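Local structure of methyltransferase small domain-containing protein (1NE2) at residues L10-L14 against G68-L72; V77-I82 against V97-D103; M116-S122 against S144-A150. The protein is of unconfirmed function but is probably a methyltransferase, with the nucleotide-binding-like fold of S-adenosylmethionine-dependent enzymes. All coordinates share one frame; numbering follows the deposited sequence.

Contact 1. Residues L10-L14 against G68-L72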
loop_
_atom_site.group_PDB
_atom_site.type_symbol
_atom_site.label_atom_id
_atom_site.label_comp_id
_atom_site.label_asym_id
_atom_site.label_seq_id
_atom_site.Cartn_x
_atom_site.Cartn_y
_atom_site.Cartn_z
ATOM N N LEU B 10 -7.152 -7.570 20.182
ATOM C CA LEU B 10 -7.522 -7.071 18.863
ATOM C C LEU B 10 -9.038 -7.124 18.730
ATOM O O LEU B 10 -9.671 -6.174 18.269
ATOM C CB LEU B 10 -6.895 -7.933 17.758
ATOM C CG LEU B 10 -7.316 -7.603 16.319
ATOM C CD1 LEU B 10 -6.885 -6.187 15.948
ATOM C CD2 LEU B 10 -6.689 -8.612 15.361
ATOM N N GLU B 11 -9.614 -8.247 19.147
ATOM C CA GLU B 11 -11.053 -8.432 19.067
ATOM C C GLU B 11 -11.837 -7.289 19.704
ATOM O O GLU B 11 -12.809 -6.807 19.121
ATOM C CB GLU B 11 -11.458 -9.762 19.714
ATOM C CG GLU B 11 -12.863 -10.203 19.324
ATOM C CD GLU B 11 -13.319 -11.465 20.042
ATOM O OE1 GLU B 11 -12.490 -12.376 20.243
ATOM O OE2 GLU B 11 -14.515 -11.544 20.395
ATOM N N ILE B 12 -11.421 -6.835 20.886
ATOM C CA ILE B 12 -12.151 -5.755 21.537
ATOM C C ILE B 12 -12.030 -4.442 20.779
ATOM O O ILE B 12 -12.921 -3.600 20.855
ATOM C CB ILE B 12 -11.717 -5.560 23.014
ATOM C CG1 ILE B 12 -10.212 -5.339 23.110
ATOM C CG2 ILE B 12 -12.138 -6.769 23.833
ATOM C CD1 ILE B 12 -9.729 -5.092 24.521
ATOM N N ARG B 13 -10.938 -4.259 20.039
ATOM C CA ARG B 13 -10.796 -3.038 19.258
ATOM C C ARG B 13 -11.703 -3.135 18.032
ATOM O O ARG B 13 -12.277 -2.141 17.590
ATOM C CB ARG B 13 -9.333 -2.823 18.842
ATOM C CG ARG B 13 -8.407 -2.467 20.008
ATOM C CD ARG B 13 -8.795 -1.125 20.636
ATOM N NE ARG B 13 -8.516 0.008 19.756
ATOM C CZ ARG B 13 -7.330 0.607 19.652
ATOM N NH1 ARG B 13 -6.301 0.189 20.375
ATOM N NH2 ARG B 13 -7.175 1.626 18.818
ATOM N N LEU B 14 -11.848 -4.339 17.485
ATOM C CA LEU B 14 -12.714 -4.529 16.330
ATOM C C LEU B 14 -14.189 -4.381 16.720
ATOM O O LEU B 14 -15.006 -3.932 15.918
ATOM C CB LEU B 14 -12.485 -5.910 15.703
ATOM C CG LEU B 14 -11.112 -6.166 15.071
ATOM C CD1 LEU B 14 -11.061 -7.579 14.470
ATOM C CD2 LEU B 14 -10.857 -5.119 13.994
ATOM N N GLY B 68 -8.470 -4.033 11.094
ATOM C CA GLY B 68 -7.727 -4.976 11.913
ATOM C C GLY B 68 -6.262 -5.058 11.521
ATOM O O GLY B 68 -5.375 -5.164 12.382
ATOM N N SER B 69 -5.998 -5.031 10.217
ATOM C CA SER B 69 -4.626 -5.090 9.729
ATOM C C SER B 69 -3.886 -3.851 10.195
ATOM O O SER B 69 -2.727 -3.925 10.581
ATOM C CB SER B 69 -4.594 -5.163 8.201
ATOM O OG SER B 69 -5.181 -6.366 7.743
ATOM N N TYR B 70 -4.571 -2.713 10.154
ATOM C CA TYR B 70 -3.986 -1.445 10.583
ATOM C C TYR B 70 -3.699 -1.507 12.082
ATOM O O TYR B 70 -2.631 -1.087 12.544
ATOM C CB TYR B 70 -4.964 -0.309 10.283
ATOM C CG TYR B 70 -4.464 1.062 10.663
ATOM C CD1 TYR B 70 -3.469 1.697 9.919
ATOM C CD2 TYR B 70 -5.005 1.737 11.756
ATOM C CE1 TYR B 70 -3.027 2.983 10.258
ATOM C CE2 TYR B 70 -4.573 3.013 12.100
ATOM C CZ TYR B 70 -3.590 3.630 11.349
ATOM O OH TYR B 70 -3.189 4.905 11.685
ATOM N N LEU B 71 -4.653 -2.030 12.841
ATOM C CA LEU B 71 -4.488 -2.150 14.287
ATOM C C LEU B 71 -3.348 -3.099 14.655
ATOM O O LEU B 71 -2.748 -2.963 15.723
ATOM C CB LEU B 71 -5.796 -2.621 14.928
ATOM C CG LEU B 71 -6.930 -1.599 14.806
ATOM C CD1 LEU B 71 -8.270 -2.256 15.107
ATOM C CD2 LEU B 71 -6.661 -0.443 15.753
ATOM N N LEU B 72 -3.046 -4.051 13.776
ATOM C CA LEU B 72 -1.961 -5.001 14.032
ATOM C C LEU B 72 -0.583 -4.474 13.618
ATOM O O LEU B 72 0.414 -5.198 13.668
ATOM C CB LEU B 72 -2.250 -6.340 13.336
ATOM C CG LEU B 72 -3.289 -7.207 14.054
ATOM C CD1 LEU B 72 -3.624 -8.418 13.205
ATOM C CD2 LEU B 72 -2.732 -7.649 15.406
#
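Leu10 and Leu71 carry the apolar part of this helix-to-helix contact, which has no hydrogen bond across it. Leu10 has its CG opposite the backbone N (chi1 174°), and this extends the side chain off helix 6-14 so that its two methyls fork over the last turn of helix 64-71 and Leu72 just after it. Leu10 CD1 rests 3.9 Å from Leu71 CB, while Leu10 CD2 lies 3.8 Å from Leu72 CD1, where the two leucines cross at about a right angle. One turn further along, Leu14 reaches over with a single branch: its CD2 sits 3.8 Å from Gly68 CA, directly on the backbone, because glycine puts no side chain between them. Leu14 CD2 also meets Leu71 CD1 at 4.0 Å, so Leu71 touches both Leu10, through CB, and Leu14, through CD1.

Arg13 takes part by packing, without a hydrogen bond: its guanidinium face and its CB both lie against Leu71. The chain is bent at both chi2 and chi3, which folds the guanidinium back over Leu71; Leu71 CD2 lies over one face of the group, toward its rim, 3.7 Å from Arg13 NH2. Leu71 CD1 packs 3.9 Å from Arg13 CB, so the branched end of Leu71 spans the base and the tip of the arginine.

Leu10, and Leu72 just beyond helix 64-71, also touch Ile42 of helix 34-46, and the N-terminal helix thus packs against helices 34-46 and 64-71 of a Rossmann-like methyltransferase fold.

Contact 2. Residues V77-I82 against V97-D103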
loop_
_atom_site.group_PDB
_atom_site.type_symbol
_atom_site.label_atom_id
_atom_site.label_comp_id
_atom_site.label_asym_id
_atom_site.label_seq_id
_atom_site.Cartn_x
_atom_site.Cartn_y
_atom_site.Cartn_z
ATOM N N VAL B 77 -2.045 0.202 4.710
ATOM C CA VAL B 77 -3.217 -0.612 4.432
ATOM C C VAL B 77 -4.088 0.091 3.402
ATOM O O VAL B 77 -4.413 1.271 3.539
ATOM C CB VAL B 77 -4.071 -0.864 5.698
ATOM C CG1 VAL B 77 -5.230 -1.792 5.352
ATOM C CG2 VAL B 77 -3.216 -1.484 6.810
ATOM N N THR B 78 -4.448 -0.642 2.360
ATOM C CA THR B 78 -5.300 -0.108 1.312
ATOM C C THR B 78 -6.484 -1.067 1.265
ATOM O O THR B 78 -6.324 -2.265 1.483
ATOM C CB THR B 78 -4.532 -0.061 -0.025
ATOM O OG1 THR B 78 -3.517 0.954 0.059
ATOM C CG2 THR B 78 -5.465 0.237 -1.189
ATOM N N ALA B 79 -7.679 -0.549 1.028
ATOM C CA ALA B 79 -8.855 -1.412 1.005
ATOM C C ALA B 79 -9.871 -0.848 0.033
ATOM O O ALA B 79 -10.037 0.361 -0.052
ATOM C CB ALA B 79 -9.460 -1.501 2.408
ATOM N N PHE B 80 -10.560 -1.725 -0.689
ATOM C CA PHE B 80 -11.535 -1.270 -1.668
ATOM C C PHE B 80 -12.809 -2.097 -1.679
ATOM O O PHE B 80 -12.833 -3.250 -1.245
ATOM C CB PHE B 80 -10.901 -1.286 -3.061
ATOM C CG PHE B 80 -10.617 -2.670 -3.588
ATOM C CD1 PHE B 80 -11.571 -3.357 -4.336
ATOM C CD2 PHE B 80 -9.385 -3.278 -3.351
ATOM C CE1 PHE B 80 -11.300 -4.631 -4.844
ATOM C CE2 PHE B 80 -9.100 -4.546 -3.852
ATOM C CZ PHE B 80 -10.060 -5.225 -4.601
ATOM N N ASP B 81 -13.875 -1.484 -2.179
ATOM C CA ASP B 81 -15.171 -2.134 -2.285
ATOM C C ASP B 81 -15.891 -1.421 -3.415
ATOM O O ASP B 81 -15.632 -0.250 -3.682
ATOM C CB ASP B 81 -15.984 -1.973 -0.997
ATOM C CG ASP B 81 -17.105 -2.993 -0.890
ATOM O OD1 ASP B 81 -16.875 -4.058 -0.283
ATOM O OD2 ASP B 81 -18.209 -2.746 -1.430
ATOM N N ILE B 82 -16.795 -2.127 -4.077
ATOM C CA ILE B 82 -17.537 -1.533 -5.175
ATOM C C ILE B 82 -18.643 -0.623 -4.647
ATOM O O ILE B 82 -19.088 0.291 -5.342
ATOM C CB ILE B 82 -18.165 -2.629 -6.059
ATOM C CG1 ILE B 82 -18.834 -1.996 -7.284
ATOM C CG2 ILE B 82 -19.163 -3.438 -5.247
ATOM C CD1 ILE B 82 -17.874 -1.254 -8.188
ATOM N N VAL B 97 -6.596 4.010 7.357
ATOM C CA VAL B 97 -6.571 3.116 6.206
ATOM C C VAL B 97 -6.922 3.841 4.914
ATOM O O VAL B 97 -7.781 4.729 4.897
ATOM C CB VAL B 97 -7.565 1.956 6.389
ATOM C CG1 VAL B 97 -7.741 1.203 5.077
ATOM C CG2 VAL B 97 -7.071 1.016 7.487
ATOM N N ASN B 98 -6.249 3.455 3.836
ATOM C CA ASN B 98 -6.488 4.034 2.524
ATOM C C ASN B 98 -7.681 3.324 1.874
ATOM O O ASN B 98 -7.512 2.353 1.134
ATOM C CB ASN B 98 -5.220 3.884 1.665
ATOM C CG ASN B 98 -5.418 4.343 0.232
ATOM O OD1 ASN B 98 -6.164 5.292 -0.039
ATOM N ND2 ASN B 98 -4.736 3.678 -0.698
ATOM N N PHE B 99 -8.888 3.806 2.172
ATOM C CA PHE B 99 -10.114 3.235 1.613
ATOM C C PHE B 99 -10.474 3.885 0.282
ATOM O O PHE B 99 -10.279 5.082 0.092
ATOM C CB PHE B 99 -11.288 3.425 2.577
ATOM C CG PHE B 99 -11.272 2.492 3.750
ATOM C CD1 PHE B 99 -11.538 1.135 3.582
ATOM C CD2 PHE B 99 -11.016 2.973 5.030
ATOM C CE1 PHE B 99 -11.553 0.274 4.675
ATOM C CE2 PHE B 99 -11.028 2.120 6.126
ATOM C CZ PHE B 99 -11.298 0.769 5.950
HETATM N N MSE B 100 -11.016 3.090 -0.632
HETATM C CA MSE B 100 -11.403 3.599 -1.939
HETATM C C MSE B 100 -12.530 2.780 -2.540
HETATM O O MSE B 100 -12.675 1.590 -2.255
HETATM C CB MSE B 100 -10.202 3.559 -2.884
HETATM C CG MSE B 100 -9.578 2.174 -2.979
HETATM SE SE MSE B 100 -8.015 2.123 -4.090
HETATM C CE MSE B 100 -6.787 2.981 -2.882
ATOM N N VAL B 101 -13.342 3.432 -3.365
ATOM C CA VAL B 101 -14.425 2.750 -4.052
ATOM C C VAL B 101 -13.786 2.308 -5.363
ATOM O O VAL B 101 -13.165 3.113 -6.055
ATOM C CB VAL B 101 -15.603 3.705 -4.360
ATOM C CG1 VAL B 101 -16.686 2.962 -5.129
ATOM C CG2 VAL B 101 -16.170 4.268 -3.064
ATOM N N ALA B 102 -13.907 1.029 -5.695
ATOM C CA ALA B 102 -13.318 0.542 -6.934
ATOM C C ALA B 102 -13.732 -0.872 -7.272
ATOM O O ALA B 102 -14.085 -1.659 -6.393
ATOM C CB ALA B 102 -11.792 0.613 -6.853
ATOM N N ASP B 103 -13.707 -1.181 -8.564
ATOM C CA ASP B 103 -14.010 -2.523 -9.025
ATOM C C ASP B 103 -12.641 -3.199 -8.970
ATOM O O ASP B 103 -11.614 -2.528 -9.098
ATOM C CB ASP B 103 -14.518 -2.505 -10.465
ATOM C CG ASP B 103 -14.761 -3.898 -11.008
ATOM O OD1 ASP B 103 -15.679 -4.580 -10.507
ATOM O OD2 ASP B 103 -14.026 -4.314 -11.927
#
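Strands 77-81 and 98-101 run parallel, their axes 4.7 Å apart at closest approach and 20° from one another, with Thr78 beside Asn98 and Phe80 beside Met100. The bonds come from Val77, Ala79 and Asp81 on one strand and Asn98, Met100 and Ala102 on the other. Asn98 N gives to Val77 O at 2.9 Å, and Met100 N to Ala79 O at 3.0 Å; the bond from Asp81 N to Met100 O is weak.

On one face Thr78 and Asn98 lie side by side, and Asn98 ND2 donates to Thr78 OG1 (3.1 Å, 160° at the hydrogen) close to the plane of its amide. This pair lies at the subunit interface: Asn98 ND2 also bonds Glu75 O of the second subunit, and Thr78 OG1 bonds Ser76 OG there. Selenomethionine Met100, bent at chi3, turns its CE back to Thr78 CG2, a tight 3.5 Å.

The strands belong to a beta-alpha-beta unit closed by helix 84-93; within the chain, strand 98-101 is the outermost of the sheet on this side. On the helix-covered face Ala79 CB meets Phe99 CD1 at 3.6 Å, obliquely to the ring. Val97 CG1 stands over the centre of that ring and reaches Val77 CG1 at 3.9 Å. Beyond them the Asp81 carboxylate accepts two backbone N-H groups: OD1 from Gly61, in what looks like the glycine-rich loop of Rossmann-type folds, and OD2 from Asp83.

Contact 3. Residues M116-S122 against S144-A150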
loop_
_atom_site.group_PDB
_atom_site.type_symbol
_atom_site.label_atom_id
_atom_site.label_comp_id
_atom_site.label_asym_id
_atom_site.label_seq_id
_atom_site.Cartn_x
_atom_site.Cartn_y
_atom_site.Cartn_z
HETATM N N MSE B 116 -8.893 -11.245 1.343
HETATM C CA MSE B 116 -10.238 -11.200 0.793
HETATM C C MSE B 116 -11.177 -12.119 1.570
HETATM O O MSE B 116 -10.741 -13.057 2.239
HETATM C CB MSE B 116 -10.217 -11.596 -0.685
HETATM C CG MSE B 116 -9.814 -13.038 -0.934
HETATM SE SE MSE B 116 -9.603 -13.408 -2.823
HETATM C CE MSE B 116 -11.451 -13.500 -3.361
ATOM N N ASN B 117 -12.472 -11.834 1.479
ATOM C CA ASN B 117 -13.495 -12.617 2.160
ATOM C C ASN B 117 -14.612 -12.889 1.149
ATOM O O ASN B 117 -15.658 -12.235 1.172
ATOM C CB ASN B 117 -14.024 -11.839 3.370
ATOM C CG ASN B 117 -15.172 -12.545 4.064
ATOM O OD1 ASN B 117 -15.102 -13.740 4.354
ATOM N ND2 ASN B 117 -16.237 -11.802 4.345
ATOM N N PRO B 118 -14.384 -13.858 0.242
ATOM C CA PRO B 118 -15.248 -14.342 -0.846
ATOM C C PRO B 118 -16.636 -14.827 -0.449
ATOM O O PRO B 118 -16.777 -15.758 0.344
ATOM C CB PRO B 118 -14.427 -15.475 -1.462
ATOM C CG PRO B 118 -13.032 -15.088 -1.170
ATOM C CD PRO B 118 -13.117 -14.607 0.247
ATOM N N PRO B 119 -17.684 -14.200 -1.003
ATOM C CA PRO B 119 -19.062 -14.594 -0.693
ATOM C C PRO B 119 -19.509 -15.799 -1.527
ATOM O O PRO B 119 -20.331 -16.600 -1.082
ATOM C CB PRO B 119 -19.869 -13.339 -1.035
ATOM C CG PRO B 119 -18.858 -12.224 -0.941
ATOM C CD PRO B 119 -17.658 -12.849 -1.585
ATOM N N PHE B 120 -18.957 -15.919 -2.733
ATOM C CA PHE B 120 -19.310 -17.005 -3.646
ATOM C C PHE B 120 -19.076 -18.401 -3.077
ATOM O O PHE B 120 -18.242 -18.593 -2.191
ATOM C CB PHE B 120 -18.554 -16.845 -4.972
ATOM C CG PHE B 120 -17.061 -17.008 -4.854
ATOM C CD1 PHE B 120 -16.490 -18.271 -4.738
ATOM C CD2 PHE B 120 -16.225 -15.896 -4.869
ATOM C CE1 PHE B 120 -15.109 -18.425 -4.642
ATOM C CE2 PHE B 120 -14.843 -16.038 -4.773
ATOM C CZ PHE B 120 -14.284 -17.305 -4.659
ATOM N N GLY B 121 -19.819 -19.372 -3.601
ATOM C CA GLY B 121 -19.688 -20.741 -3.137
ATOM C C GLY B 121 -19.543 -21.758 -4.254
ATOM O O GLY B 121 -18.486 -21.861 -4.878
ATOM N N SER B 122 -20.611 -22.509 -4.508
ATOM C CA SER B 122 -20.610 -23.537 -5.545
ATOM C C SER B 122 -20.545 -22.965 -6.959
ATOM O O SER B 122 -19.780 -23.448 -7.796
ATOM C CB SER B 122 -21.858 -24.415 -5.410
ATOM O OG SER B 122 -21.917 -25.023 -4.131
ATOM N N SER B 144 -7.567 -15.849 2.026
ATOM C CA SER B 144 -9.005 -15.800 1.764
ATOM C C SER B 144 -9.759 -16.568 2.830
ATOM O O SER B 144 -9.304 -17.616 3.295
ATOM C CB SER B 144 -9.324 -16.424 0.397
ATOM O OG SER B 144 -10.729 -16.458 0.160
ATOM N N ILE B 145 -10.909 -16.039 3.228
ATOM C CA ILE B 145 -11.748 -16.716 4.201
ATOM C C ILE B 145 -13.145 -16.636 3.612
ATOM O O ILE B 145 -13.604 -15.564 3.219
ATOM C CB ILE B 145 -11.694 -16.061 5.616
ATOM C CG1 ILE B 145 -12.566 -16.875 6.580
ATOM C CG2 ILE B 145 -12.168 -14.610 5.564
ATOM C CD1 ILE B 145 -12.344 -16.568 8.050
ATOM N N GLY B 146 -13.803 -17.782 3.512
ATOM C CA GLY B 146 -15.137 -17.800 2.945
ATOM C C GLY B 146 -15.814 -19.152 3.015
ATOM O O GLY B 146 -15.352 -20.058 3.702
ATOM N N ASN B 147 -16.922 -19.268 2.290
ATOM C CA ASN B 147 -17.717 -20.491 2.227
ATOM C C ASN B 147 -16.865 -21.683 1.807
ATOM O O ASN B 147 -16.085 -21.603 0.855
ATOM C CB ASN B 147 -18.867 -20.278 1.235
ATOM C CG ASN B 147 -19.831 -21.444 1.184
ATOM O OD1 ASN B 147 -20.799 -21.416 0.425
ATOM N ND2 ASN B 147 -19.579 -22.471 1.984
ATOM N N ALA B 148 -17.021 -22.794 2.522
ATOM C CA ALA B 148 -16.261 -24.005 2.233
ATOM C C ALA B 148 -16.726 -24.694 0.952
ATOM O O ALA B 148 -16.079 -25.628 0.476
ATOM C CB ALA B 148 -16.359 -24.969 3.403
ATOM N N LYS B 149 -17.843 -24.240 0.393
ATOM C CA LYS B 149 -18.352 -24.840 -0.836
ATOM C C LYS B 149 -17.455 -24.526 -2.031
ATOM O O LYS B 149 -17.497 -25.221 -3.044
ATOM C CB LYS B 149 -19.776 -24.358 -1.129
ATOM C CG LYS B 149 -20.821 -24.837 -0.134
ATOM C CD LYS B 149 -22.232 -24.671 -0.688
ATOM C CE LYS B 149 -22.516 -23.231 -1.091
ATOM N NZ LYS B 149 -23.866 -23.071 -1.701
ATOM N N ALA B 150 -16.650 -23.475 -1.915
ATOM C CA ALA B 150 -15.746 -23.092 -2.997
ATOM C C ALA B 150 -14.357 -23.685 -2.763
ATOM O O ALA B 150 -13.421 -23.426 -3.521
ATOM C CB ALA B 150 -15.658 -21.574 -3.087
HETATM O O HOH W 1 -18.737 -16.665 1.840
#
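The Asn-Pro-Pro-Phe sequence at residues 117-120, which follows strand 111-116, has the form of the (Asn/Asp/Ser)-Pro-Pro-(Phe/Tyr) motif of many N-methyltransferases, although its role in this protein is unproven. Here it runs alongside the end of strand 142-147, the next strand of the sheet, reached through helix 126-138 in a beta-alpha-beta crossover.

Regular strand pairing ends at Met116. Ile145 N donates to Met116 O (3.1 Å, 150° at the hydrogen), and Ser144 CA brings a hydrogen to the same oxygen at 3.3 Å. One oxygen thus receives both an N-H and a C-H from successive residues. Beside this bond the selenomethionine Met116 packs its CG against Ser144 CB, and its side chain also touches Phe131 of helix 126-138.

Past Met116 the two segments are joined by other means. Asn117 CA makes a C-H contact to Ile145 O at 3.1 Å, and Pro118 CD rests on the same Ile145 O at 3.2 Å. Ser144 has OG opposite its backbone N (chi1 176°), which brings Ser144 OG against the Pro118 ring, 3.0 Å from Pro118 CG and equally near CD, a tight approach. A water then fills in for direct pairing: it donates to Pro118 O at 2.6 Å and accepts from Asn147 N at 3.2 Å, with a weaker bond to Pro119 O, so it bridges the proline pair to the strand end.

Farther on, the loop from Phe120 to Ser122 is poorly ordered and meets the 3-10 segment 148-150 mainly through carbon atoms. Ser122 OG lies alongside the aliphatic chain of Lys149, and Ala150 CB meets the Phe120 ring at its edge, 3.6 Å from Phe120 CE1.

The three contacts follow one another along the chain, each closing before the next opens. Contacts 1 and 2 have centres about 18 Å apart and meet directly, where Tyr70 packs against Val97 and Val77. The disulfide Cys67-Cys94 also ties helix 64-71 to the region just after helix 84-93. Contact 3 is centred about 20 Å from contact 2, and both share the seven-stranded sheet, of class I methyltransferase order 3-2-1-4-5-7-6. Asp81 and the 117-120 loop lie at or just past C-terminal ends of parallel strands, where such enzymes bind their cofactor, and probably flank such a site. Contact 1 lies outside the sheet, where helix 6-14 packs on helix 64-71, and on the opposite side of the chain's centre from contact 3.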